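Local atomic coordinates of putative GH105 family protein (Salmonella enterica subsp. enterica serovar Paratyphi A, PDB entry 3QWT), a protein that is of unknown function but, as a possible family 105 glycoside hydrolase, may cleave unsaturated uronic acids from the ends of oligosaccharides. Residues A[204-215]-A[224-234]; A[283-291]-A[351-359]. One frame throughout, in Å; residues are numbered along the deposited sequence.

Contact 1: residues A[204-215]-A[224-234]; sequences NLMDKETGLWFH and NFANARWARGN
D207 and R229 form the salt bridge of this contact, which lies within the connection between helix 188-205 and helix 231-248 of an alpha/alpha toroid. The guanidinium comes side-on, and both NE and NH2 bind the same oxygen: R229 NE to D207 OD2 is 3.0 Å and R229 NH2 to D207 OD2 is 2.9 Å. Both nitrogens meet OD2 from above the carboxylate plane, the two flat groups being 41° apart, and OD1 takes no part in the grip. R229 reaches it with its chain extended from CG to NE. T210 CG2 covers one face of the guanidinium and F214 CE1 the opposite face, 3.5 Å above its plane, so the group is clamped on two sides.

Along the backbone, the N234 amide bonds both the backbone N-H and the backbone C=O of W213. W213 N donates to N234 OD1 over 2.8 Å in the carbonyl plane, on a lone pair, and N234 ND2 returns a bond to W213 O, tilted from the plane of that carbonyl. Two positions on, H215 N donates to A228 O. The H215 ring takes the edge of W230 over its face, with centroids 4.6 Å apart and planes at 51°, a tilted edge-to-face pair. The ring nitrogens of H215 are held from elsewhere, by Y354 and D169.

Further out, N224 ND2 spans to N204 O in a nearly straight bond (171°) while also bonding G216 O, and N224 OD1 meets K208 of the second subunit. Second-shell bonds set the first shell. T210 OG1 donates to D207 OD2 and, in an ST turn, accepts from L212 N. N234 ND2 is anchored at 2.6 Å by the carbonyl O of W230, which occupies the N-cap position of helix 231-248.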
loop_
_atom_site.group_PDB
_atom_site.type_symbol
_atom_site.label_atom_id
_atom_site.label_comp_id
_atom_site.label_asym_id
_atom_site.label_seq_id
_atom_site.Cartn_x
_atom_site.Cartn_y
_atom_site.Cartn_z
ATOM N N ASN A 204 20.002 -12.063 30.665
ATOM C CA ASN A 204 21.225 -12.273 31.429
ATOM C C ASN A 204 21.303 -11.508 32.744
ATOM O O ASN A 204 22.055 -11.891 33.641
ATOM C CB ASN A 204 22.467 -11.937 30.579
ATOM C CG ASN A 204 22.760 -12.986 29.514
ATOM O OD1 ASN A 204 22.358 -14.148 29.626
ATOM N ND2 ASN A 204 23.482 -12.575 28.473
ATOM N N LEU A 205 20.535 -10.431 32.864
ATOM C CA LEU A 205 20.715 -9.526 33.996
ATOM C C LEU A 205 19.507 -9.439 34.928
ATOM O O LEU A 205 19.667 -9.215 36.122
ATOM C CB LEU A 205 21.126 -8.141 33.512
ATOM C CG LEU A 205 22.497 -8.127 32.826
ATOM C CD1 LEU A 205 22.668 -6.895 31.929
ATOM C CD2 LEU A 205 23.646 -8.217 33.849
HETATM N N MSE A 206 18.304 -9.620 34.390
HETATM C CA MSE A 206 17.123 -9.585 35.230
HETATM C C MSE A 206 17.130 -10.742 36.234
HETATM O O MSE A 206 17.497 -11.874 35.917
HETATM C CB MSE A 206 15.848 -9.634 34.391
HETATM C CG MSE A 206 14.574 -9.653 35.241
HETATM SE SE MSE A 206 12.937 -10.095 34.247
HETATM C CE MSE A 206 11.796 -10.247 35.835
ATOM N N ASP A 207 16.705 -10.449 37.449
ATOM C CA ASP A 207 16.575 -11.472 38.478
ATOM C C ASP A 207 15.105 -11.817 38.622
ATOM O O ASP A 207 14.369 -11.106 39.303
ATOM C CB ASP A 207 17.089 -10.932 39.798
ATOM C CG ASP A 207 16.870 -11.895 40.938
ATOM O OD1 ASP A 207 16.874 -13.111 40.678
ATOM O OD2 ASP A 207 16.699 -11.428 42.080
ATOM N N LYS A 208 14.665 -12.884 37.964
ATOM C CA LYS A 208 13.259 -13.257 38.031
ATOM C C LYS A 208 12.817 -13.425 39.497
ATOM O O LYS A 208 11.649 -13.250 39.817
ATOM C CB LYS A 208 13.017 -14.545 37.255
ATOM C CG LYS A 208 13.827 -15.704 37.807
ATOM C CD LYS A 208 13.713 -16.940 36.932
ATOM C CE LYS A 208 14.853 -17.887 37.230
ATOM N NZ LYS A 208 14.550 -19.232 36.736
ATOM N N GLU A 209 13.759 -13.733 40.387
ATOM C CA GLU A 209 13.422 -13.944 41.793
ATOM C C GLU A 209 12.842 -12.708 42.487
ATOM O O GLU A 209 11.982 -12.835 43.369
ATOM C CB GLU A 209 14.617 -14.494 42.574
ATOM C CG GLU A 209 14.847 -15.986 42.356
ATOM C CD GLU A 209 15.728 -16.611 43.426
ATOM O OE1 GLU A 209 16.204 -17.750 43.205
ATOM O OE2 GLU A 209 15.937 -15.964 44.485
ATOM N N THR A 210 13.283 -11.522 42.073
ATOM C CA THR A 210 12.915 -10.296 42.779
ATOM C C THR A 210 12.301 -9.227 41.893
ATOM O O THR A 210 11.668 -8.308 42.387
ATOM C CB THR A 210 14.138 -9.659 43.465
ATOM O OG1 THR A 210 15.067 -9.214 42.466
ATOM C CG2 THR A 210 14.822 -10.661 44.358
ATOM N N GLY A 211 12.498 -9.328 40.585
ATOM C CA GLY A 211 12.021 -8.297 39.684
ATOM C C GLY A 211 13.067 -7.220 39.475
ATOM O O GLY A 211 13.014 -6.452 38.507
ATOM N N LEU A 212 14.033 -7.162 40.384
ATOM C CA LEU A 212 15.140 -6.230 40.229
ATOM C C LEU A 212 16.208 -6.857 39.323
ATOM O O LEU A 212 16.076 -8.015 38.919
ATOM C CB LEU A 212 15.716 -5.850 41.602
ATOM C CG LEU A 212 14.679 -5.212 42.534
ATOM C CD1 LEU A 212 15.166 -5.128 44.000
ATOM C CD2 LEU A 212 14.236 -3.840 42.016
ATOM N N TRP A 213 17.267 -6.108 39.025
ATOM C CA TRP A 213 18.310 -6.575 38.112
ATOM C C TRP A 213 19.686 -6.737 38.759
ATOM O O TRP A 213 20.042 -6.014 39.688
ATOM C CB TRP A 213 18.463 -5.593 36.953
ATOM C CG TRP A 213 17.407 -5.696 35.904
ATOM C CD1 TRP A 213 16.064 -5.767 36.093
ATOM C CD2 TRP A 213 17.619 -5.685 34.488
ATOM N NE1 TRP A 213 15.416 -5.828 34.871
ATOM C CE2 TRP A 213 16.351 -5.775 33.876
ATOM C CE3 TRP A 213 18.760 -5.626 33.681
ATOM C CZ2 TRP A 213 16.193 -5.800 32.485
ATOM C CZ3 TRP A 213 18.608 -5.647 32.304
ATOM C CH2 TRP A 213 17.327 -5.742 31.716
ATOM N N PHE A 214 20.473 -7.670 38.235
ATOM C CA PHE A 214 21.863 -7.775 38.630
ATOM C C PHE A 214 22.723 -6.789 37.847
ATOM O O PHE A 214 22.451 -6.497 36.678
ATOM C CB PHE A 214 22.360 -9.201 38.425
ATOM C CG PHE A 214 21.667 -10.200 39.305
ATOM C CD1 PHE A 214 21.776 -10.111 40.679
ATOM C CD2 PHE A 214 20.888 -11.205 38.762
ATOM C CE1 PHE A 214 21.120 -11.033 41.504
ATOM C CE2 PHE A 214 20.234 -12.122 39.583
ATOM C CZ PHE A 214 20.353 -12.031 40.952
ATOM N N HIS A 215 23.772 -6.289 38.477
ATOM C CA HIS A 215 24.617 -5.312 37.800
ATOM C C HIS A 215 25.257 -5.876 36.528
ATOM O O HIS A 215 25.132 -5.284 35.452
ATOM C CB HIS A 215 25.695 -4.740 38.731
ATOM C CG HIS A 215 26.510 -3.660 38.096
ATOM N ND1 HIS A 215 27.759 -3.296 38.555
ATOM C CD2 HIS A 215 26.250 -2.864 37.031
ATOM C CE1 HIS A 215 28.233 -2.322 37.797
ATOM N NE2 HIS A 215 27.338 -2.041 36.868
ATOM N N ASN A 224 26.873 -13.899 37.459
ATOM C CA ASN A 224 26.537 -12.492 37.653
ATOM C C ASN A 224 27.415 -11.814 38.700
ATOM O O ASN A 224 26.946 -10.953 39.448
ATOM C CB ASN A 224 25.062 -12.326 38.022
ATOM C CG ASN A 224 24.130 -12.619 36.850
ATOM O OD1 ASN A 224 23.545 -13.693 36.769
ATOM N ND2 ASN A 224 24.005 -11.663 35.927
ATOM N N PHE A 225 28.690 -12.190 38.738
ATOM C CA PHE A 225 29.639 -11.612 39.704
ATOM C C PHE A 225 29.090 -11.698 41.123
ATOM O O PHE A 225 28.682 -12.772 41.576
ATOM C CB PHE A 225 30.001 -10.167 39.321
ATOM C CG PHE A 225 30.666 -10.063 37.976
ATOM C CD1 PHE A 225 32.049 -10.015 37.871
ATOM C CD2 PHE A 225 29.910 -10.089 36.812
ATOM C CE1 PHE A 225 32.660 -9.961 36.630
ATOM C CE2 PHE A 225 30.515 -10.029 35.568
ATOM C CZ PHE A 225 31.893 -9.962 35.475
ATOM N N ALA A 226 29.058 -10.566 41.812
ATOM C CA ALA A 226 28.599 -10.534 43.198
ATOM C C ALA A 226 27.077 -10.649 43.325
ATOM O O ALA A 226 26.545 -10.551 44.426
ATOM C CB ALA A 226 29.087 -9.265 43.877
ATOM N N ASN A 227 26.382 -10.864 42.209
ATOM C CA ASN A 227 24.917 -10.847 42.215
ATOM C C ASN A 227 24.391 -9.585 42.900
ATOM O O ASN A 227 23.474 -9.637 43.712
ATOM C CB ASN A 227 24.338 -12.097 42.896
ATOM C CG ASN A 227 24.564 -13.371 42.092
ATOM O OD1 ASN A 227 25.286 -13.386 41.100
ATOM N ND2 ASN A 227 23.950 -14.450 42.530
ATOM N N ALA A 228 24.975 -8.448 42.544
ATOM C CA ALA A 228 24.616 -7.179 43.157
ATOM C C ALA A 228 23.340 -6.582 42.574
ATOM O O ALA A 228 23.208 -6.403 41.362
ATOM C CB ALA A 228 25.778 -6.184 43.036
ATOM N N ARG A 229 22.386 -6.279 43.442
ATOM C CA ARG A 229 21.187 -5.614 42.984
ATOM C C ARG A 229 21.429 -4.132 43.194
ATOM O O ARG A 229 20.892 -3.506 44.110
ATOM C CB ARG A 229 19.942 -6.148 43.698
ATOM C CG ARG A 229 19.748 -7.629 43.437
ATOM C CD ARG A 229 18.514 -8.206 44.125
ATOM N NE ARG A 229 18.357 -9.621 43.803
ATOM C CZ ARG A 229 18.849 -10.611 44.546
ATOM N NH1 ARG A 229 19.513 -10.333 45.649
ATOM N NH2 ARG A 229 18.677 -11.878 44.190
ATOM N N TRP A 230 22.265 -3.587 42.322
ATOM C CA TRP A 230 22.816 -2.252 42.515
ATOM C C TRP A 230 21.839 -1.180 42.053
ATOM O O TRP A 230 21.225 -1.295 40.996
ATOM C CB TRP A 230 24.156 -2.143 41.796
ATOM C CG TRP A 230 24.778 -0.791 41.822
ATOM C CD1 TRP A 230 25.060 -0.053 42.921
ATOM C CD2 TRP A 230 25.240 -0.032 40.693
ATOM N NE1 TRP A 230 25.648 1.131 42.553
ATOM C CE2 TRP A 230 25.778 1.167 41.191
ATOM C CE3 TRP A 230 25.240 -0.248 39.310
ATOM C CZ2 TRP A 230 26.312 2.156 40.362
ATOM C CZ3 TRP A 230 25.778 0.741 38.475
ATOM C CH2 TRP A 230 26.299 1.924 39.005
ATOM N N ALA A 231 21.694 -0.141 42.865
ATOM C CA ALA A 231 20.677 0.879 42.629
ATOM C C ALA A 231 20.841 1.624 41.301
ATOM O O ALA A 231 19.982 1.527 40.419
ATOM C CB ALA A 231 20.635 1.867 43.795
ATOM N N ARG A 232 21.918 2.383 41.154
ATOM C CA ARG A 232 22.078 3.177 39.936
ATOM C C ARG A 232 21.861 2.331 38.664
ATOM O O ARG A 232 21.156 2.747 37.745
ATOM C CB ARG A 232 23.410 3.947 39.912
ATOM C CG ARG A 232 23.581 4.731 38.591
ATOM C CD ARG A 232 24.345 6.042 38.747
ATOM N NE ARG A 232 25.747 5.828 39.093
ATOM C CZ ARG A 232 26.281 6.150 40.263
ATOM N NH1 ARG A 232 27.562 5.914 40.489
ATOM N NH2 ARG A 232 25.538 6.716 41.204
ATOM N N GLY A 233 22.439 1.133 38.633
ATOM C CA GLY A 233 22.315 0.255 37.485
ATOM C C GLY A 233 20.871 -0.045 37.128
ATOM O O GLY A 233 20.480 0.013 35.951
ATOM N N ASN A 234 20.083 -0.380 38.150
ATOM C CA ASN A 234 18.660 -0.658 37.975
ATOM C C ASN A 234 17.919 0.558 37.440
ATOM O O ASN A 234 16.995 0.454 36.613
ATOM C CB ASN A 234 18.044 -1.076 39.312
ATOM C CG ASN A 234 18.197 -2.550 39.569
ATOM O OD1 ASN A 234 17.293 -3.350 39.272
ATOM N ND2 ASN A 234 19.353 -2.934 40.107
#

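Contact 2: residues A[283-291]-A[351-359]; sequences TLLDDPHSY and LDFYRHIPL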
loop_
_atom_site.group_PDB
_atom_site.type_symbol
_atom_site.label_atom_id
_atom_site.label_comp_id
_atom_site.label_asym_id
_atom_site.label_seq_id
_atom_site.Cartn_x
_atom_site.Cartn_y
_atom_site.Cartn_z
ATOM N N THR A 283 21.743 1.880 48.116
ATOM C CA THR A 283 22.683 1.691 47.012
ATOM C C THR A 283 22.826 0.211 46.665
ATOM O O THR A 283 23.062 -0.152 45.507
ATOM C CB THR A 283 24.053 2.342 47.297
ATOM O OG1 THR A 283 24.777 2.478 46.073
ATOM C CG2 THR A 283 24.866 1.512 48.283
ATOM N N LEU A 284 22.686 -0.644 47.672
ATOM C CA LEU A 284 22.323 -2.031 47.416
ATOM C C LEU A 284 20.870 -2.126 47.811
ATOM O O LEU A 284 20.541 -2.038 49.000
ATOM C CB LEU A 284 23.159 -3.002 48.226
ATOM C CG LEU A 284 24.358 -3.698 47.583
ATOM C CD1 LEU A 284 24.546 -3.310 46.133
ATOM C CD2 LEU A 284 25.617 -3.441 48.399
ATOM N N LEU A 285 20.009 -2.292 46.809
ATOM C CA LEU A 285 18.573 -2.108 46.971
ATOM C C LEU A 285 17.962 -3.015 48.019
ATOM O O LEU A 285 16.977 -2.645 48.646
ATOM C CB LEU A 285 17.837 -2.319 45.648
ATOM C CG LEU A 285 18.093 -1.314 44.516
ATOM C CD1 LEU A 285 17.455 -1.816 43.183
ATOM C CD2 LEU A 285 17.583 0.084 44.886
ATOM N N ASP A 286 18.519 -4.214 48.171
ATOM C CA ASP A 286 17.999 -5.199 49.121
ATOM C C ASP A 286 18.835 -5.245 50.415
ATOM O O ASP A 286 18.763 -6.205 51.185
ATOM C CB ASP A 286 17.907 -6.585 48.464
ATOM C CG ASP A 286 19.255 -7.096 47.962
ATOM O OD1 ASP A 286 20.172 -6.279 47.712
ATOM O OD2 ASP A 286 19.394 -8.326 47.813
ATOM N N ASP A 287 19.621 -4.195 50.644
ATOM C CA ASP A 287 20.439 -4.071 51.850
ATOM C C ASP A 287 20.111 -2.756 52.575
ATOM O O ASP A 287 20.722 -1.724 52.316
ATOM C CB ASP A 287 21.934 -4.141 51.498
ATOM C CG ASP A 287 22.833 -4.136 52.730
ATOM O OD1 ASP A 287 22.330 -3.819 53.830
ATOM O OD2 ASP A 287 24.044 -4.440 52.600
ATOM N N PRO A 288 19.145 -2.801 53.499
ATOM C CA PRO A 288 18.631 -1.628 54.206
ATOM C C PRO A 288 19.732 -0.915 54.970
ATOM O O PRO A 288 19.501 0.168 55.499
ATOM C CB PRO A 288 17.667 -2.233 55.222
ATOM C CG PRO A 288 17.349 -3.580 54.700
ATOM C CD PRO A 288 18.588 -4.049 54.034
ATOM N N HIS A 289 20.914 -1.511 55.042
ATOM C CA HIS A 289 22.011 -0.855 55.739
ATOM C C HIS A 289 23.022 -0.193 54.796
ATOM O O HIS A 289 23.985 0.423 55.270
ATOM C CB HIS A 289 22.700 -1.817 56.722
ATOM C CG HIS A 289 23.736 -2.703 56.095
ATOM N ND1 HIS A 289 24.743 -2.220 55.285
ATOM C CD2 HIS A 289 23.932 -4.041 56.177
ATOM C CE1 HIS A 289 25.505 -3.223 54.885
ATOM N NE2 HIS A 289 25.035 -4.339 55.414
ATOM N N SER A 290 22.812 -0.322 53.478
ATOM C CA SER A 290 23.638 0.389 52.507
ATOM C C SER A 290 23.296 1.826 52.709
ATOM O O SER A 290 22.197 2.131 53.157
ATOM C CB SER A 290 23.268 0.070 51.049
ATOM O OG SER A 290 22.677 -1.196 50.905
ATOM N N TYR A 291 24.205 2.721 52.351
ATOM C CA TYR A 291 23.818 4.116 52.318
ATOM C C TYR A 291 22.753 4.323 51.239
ATOM O O TYR A 291 22.674 3.569 50.268
ATOM C CB TYR A 291 25.023 5.052 52.140
ATOM C CG TYR A 291 25.929 4.831 50.934
ATOM C CD1 TYR A 291 25.577 5.303 49.675
ATOM C CD2 TYR A 291 27.172 4.213 51.073
ATOM C CE1 TYR A 291 26.421 5.139 48.577
ATOM C CE2 TYR A 291 28.022 4.041 49.983
ATOM C CZ TYR A 291 27.637 4.505 48.739
ATOM O OH TYR A 291 28.465 4.340 47.657
ATOM N N LEU A 351 29.888 -7.910 47.417
ATOM C CA LEU A 351 28.933 -6.886 47.832
ATOM C C LEU A 351 29.597 -5.677 48.494
ATOM O O LEU A 351 29.289 -4.533 48.174
ATOM C CB LEU A 351 27.886 -7.494 48.772
ATOM C CG LEU A 351 26.606 -7.983 48.106
ATOM C CD1 LEU A 351 25.763 -8.830 49.052
ATOM C CD2 LEU A 351 25.831 -6.782 47.623
ATOM N N ASP A 352 30.507 -5.933 49.419
ATOM C CA ASP A 352 31.207 -4.846 50.084
ATOM C C ASP A 352 31.692 -3.798 49.079
ATOM O O ASP A 352 31.646 -2.596 49.356
ATOM C CB ASP A 352 32.376 -5.389 50.907
ATOM C CG ASP A 352 31.954 -5.841 52.297
ATOM O OD1 ASP A 352 30.827 -5.516 52.716
ATOM O OD2 ASP A 352 32.761 -6.506 52.975
ATOM N N PHE A 353 32.139 -4.262 47.911
ATOM C CA PHE A 353 32.655 -3.370 46.874
ATOM C C PHE A 353 31.673 -2.242 46.588
ATOM O O PHE A 353 32.067 -1.097 46.418
ATOM C CB PHE A 353 32.955 -4.151 45.591
ATOM C CG PHE A 353 33.158 -3.285 44.385
ATOM C CD1 PHE A 353 34.433 -2.923 43.975
ATOM C CD2 PHE A 353 32.078 -2.834 43.654
ATOM C CE1 PHE A 353 34.620 -2.126 42.850
ATOM C CE2 PHE A 353 32.260 -2.037 42.527
ATOM C CZ PHE A 353 33.527 -1.683 42.126
ATOM N N TYR A 354 30.390 -2.583 46.537
ATOM C CA TYR A 354 29.350 -1.609 46.250
ATOM C C TYR A 354 29.081 -0.731 47.452
ATOM O O TYR A 354 28.725 0.439 47.306
ATOM C CB TYR A 354 28.067 -2.319 45.812
ATOM C CG TYR A 354 28.218 -2.949 44.456
ATOM C CD1 TYR A 354 27.996 -2.212 43.299
ATOM C CD2 TYR A 354 28.628 -4.265 44.328
ATOM C CE1 TYR A 354 28.156 -2.779 42.055
ATOM C CE2 TYR A 354 28.799 -4.841 43.092
ATOM C CZ TYR A 354 28.555 -4.095 41.956
ATOM O OH TYR A 354 28.719 -4.663 40.720
ATOM N N ARG A 355 29.268 -1.306 48.636
ATOM C CA ARG A 355 28.980 -0.613 49.882
ATOM C C ARG A 355 29.921 0.559 50.139
ATOM O O ARG A 355 29.507 1.560 50.716
ATOM C CB ARG A 355 29.006 -1.589 51.063
ATOM C CG ARG A 355 27.885 -2.624 51.026
ATOM C CD ARG A 355 28.051 -3.667 52.129
ATOM N NE ARG A 355 26.963 -4.646 52.136
ATOM C CZ ARG A 355 27.133 -5.962 51.998
ATOM N NH1 ARG A 355 28.351 -6.467 51.837
ATOM N NH2 ARG A 355 26.082 -6.774 52.019
ATOM N N HIS A 356 31.166 0.450 49.685
ATOM C CA HIS A 356 32.163 1.468 49.997
ATOM C C HIS A 356 32.570 2.396 48.834
ATOM O O HIS A 356 33.655 2.970 48.846
ATOM C CB HIS A 356 33.396 0.820 50.636
ATOM C CG HIS A 356 33.066 -0.086 51.779
ATOM N ND1 HIS A 356 33.366 -1.431 51.775
ATOM C CD2 HIS A 356 32.443 0.156 52.957
ATOM C CE1 HIS A 356 32.947 -1.978 52.902
ATOM N NE2 HIS A 356 32.385 -1.036 53.638
ATOM N N ILE A 357 31.700 2.550 47.841
ATOM C CA ILE A 357 31.932 3.529 46.781
ATOM C C ILE A 357 31.900 4.953 47.352
ATOM O O ILE A 357 30.975 5.310 48.072
ATOM C CB ILE A 357 30.862 3.415 45.659
ATOM C CG1 ILE A 357 30.906 2.034 45.008
ATOM C CG2 ILE A 357 31.047 4.502 44.613
ATOM C CD1 ILE A 357 32.136 1.794 44.177
ATOM N N PRO A 358 32.902 5.779 47.015
ATOM C CA PRO A 358 32.943 7.169 47.490
ATOM C C PRO A 358 31.760 8.013 47.009
ATOM O O PRO A 358 31.257 7.819 45.885
ATOM C CB PRO A 358 34.224 7.714 46.859
ATOM C CG PRO A 358 35.009 6.523 46.462
ATOM C CD PRO A 358 34.040 5.462 46.136
ATOM N N LEU A 359 31.341 8.956 47.848
ATOM C CA LEU A 359 30.267 9.884 47.503
ATOM C C LEU A 359 30.814 11.204 46.961
ATOM O O LEU A 359 31.794 11.732 47.482
ATOM C CB LEU A 359 29.394 10.141 48.728
ATOM C CG LEU A 359 28.756 8.887 49.318
ATOM C CD1 LEU A 359 28.249 9.129 50.728
ATOM C CD2 LEU A 359 27.634 8.384 48.422
#
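L284 drives its branched end against the short helix 351-355, and here the packing is tight. L284 CG lies 3.4 Å from L351 CD2, closer than carbons usually come, while L284 CD1 meets Y354 CB at 3.7 Å and L284 CD2 rests against the aliphatic CG of R355. The leucine's second torsion is nearly eclipsed (chi2 -1°), which suggests either strain or some doubt about where its methyls lie.

Beside this apolar patch, R355 closes on D287 with two nitrogens on a single oxygen. R355 NE to D287 OD2 measures 3.0 Å, nearly along the C-O axis, and NH2 joins from the anti side, tilted 32° out of the carboxylate plane. The oxygen lies in the guanidinium plane, but the carboxylate is turned 76° from it. D352 takes NH1 of the same arginine, so R355 probably balances two acids.

Y291 makes a second close-packed part: its CE2 lies 3.0 Å from R355 O, and its OH makes a weak bond to I357 O at 2.7 Å.

Toward solvent the contact loosens. Exposed L359 lays its CG over a face of the Y291 ring, and the oblique approach of exposed H289 to R355 is doubtful.

Segment 283-291 lies in the loop between helices 255-272 and 294-309. Backbone to backbone, T283 bonds A231 at the start of helix 231-248, and L285 bonds R229 in the turn just before it, with the L285 side chain packing on that helix.

From the N terminus, contact 1 first closes the short excursion carrying strand 216-218, joining the end of helix 188-205 to the start of helix 231-248. Helices 231-248 and 255-272 follow before contact 2 opens. That contact closes a longer loop, holding helices 294-309 and 318-330, at the short helix 351-355. The two are in series, neither nested nor crossed, with centres about 14 Å apart. They touch: H215 ND1 lies 2.7 Å from Y354 OH, a probable hydrogen bond, and R229 NH1 makes a 3.0 Å salt bridge with D286 OD2. W230 CD1 lies 3.3 Å from T283 O and A228 CB 3.3 Å from Y354 CE2, so segment 224-234 touches both segments of contact 2.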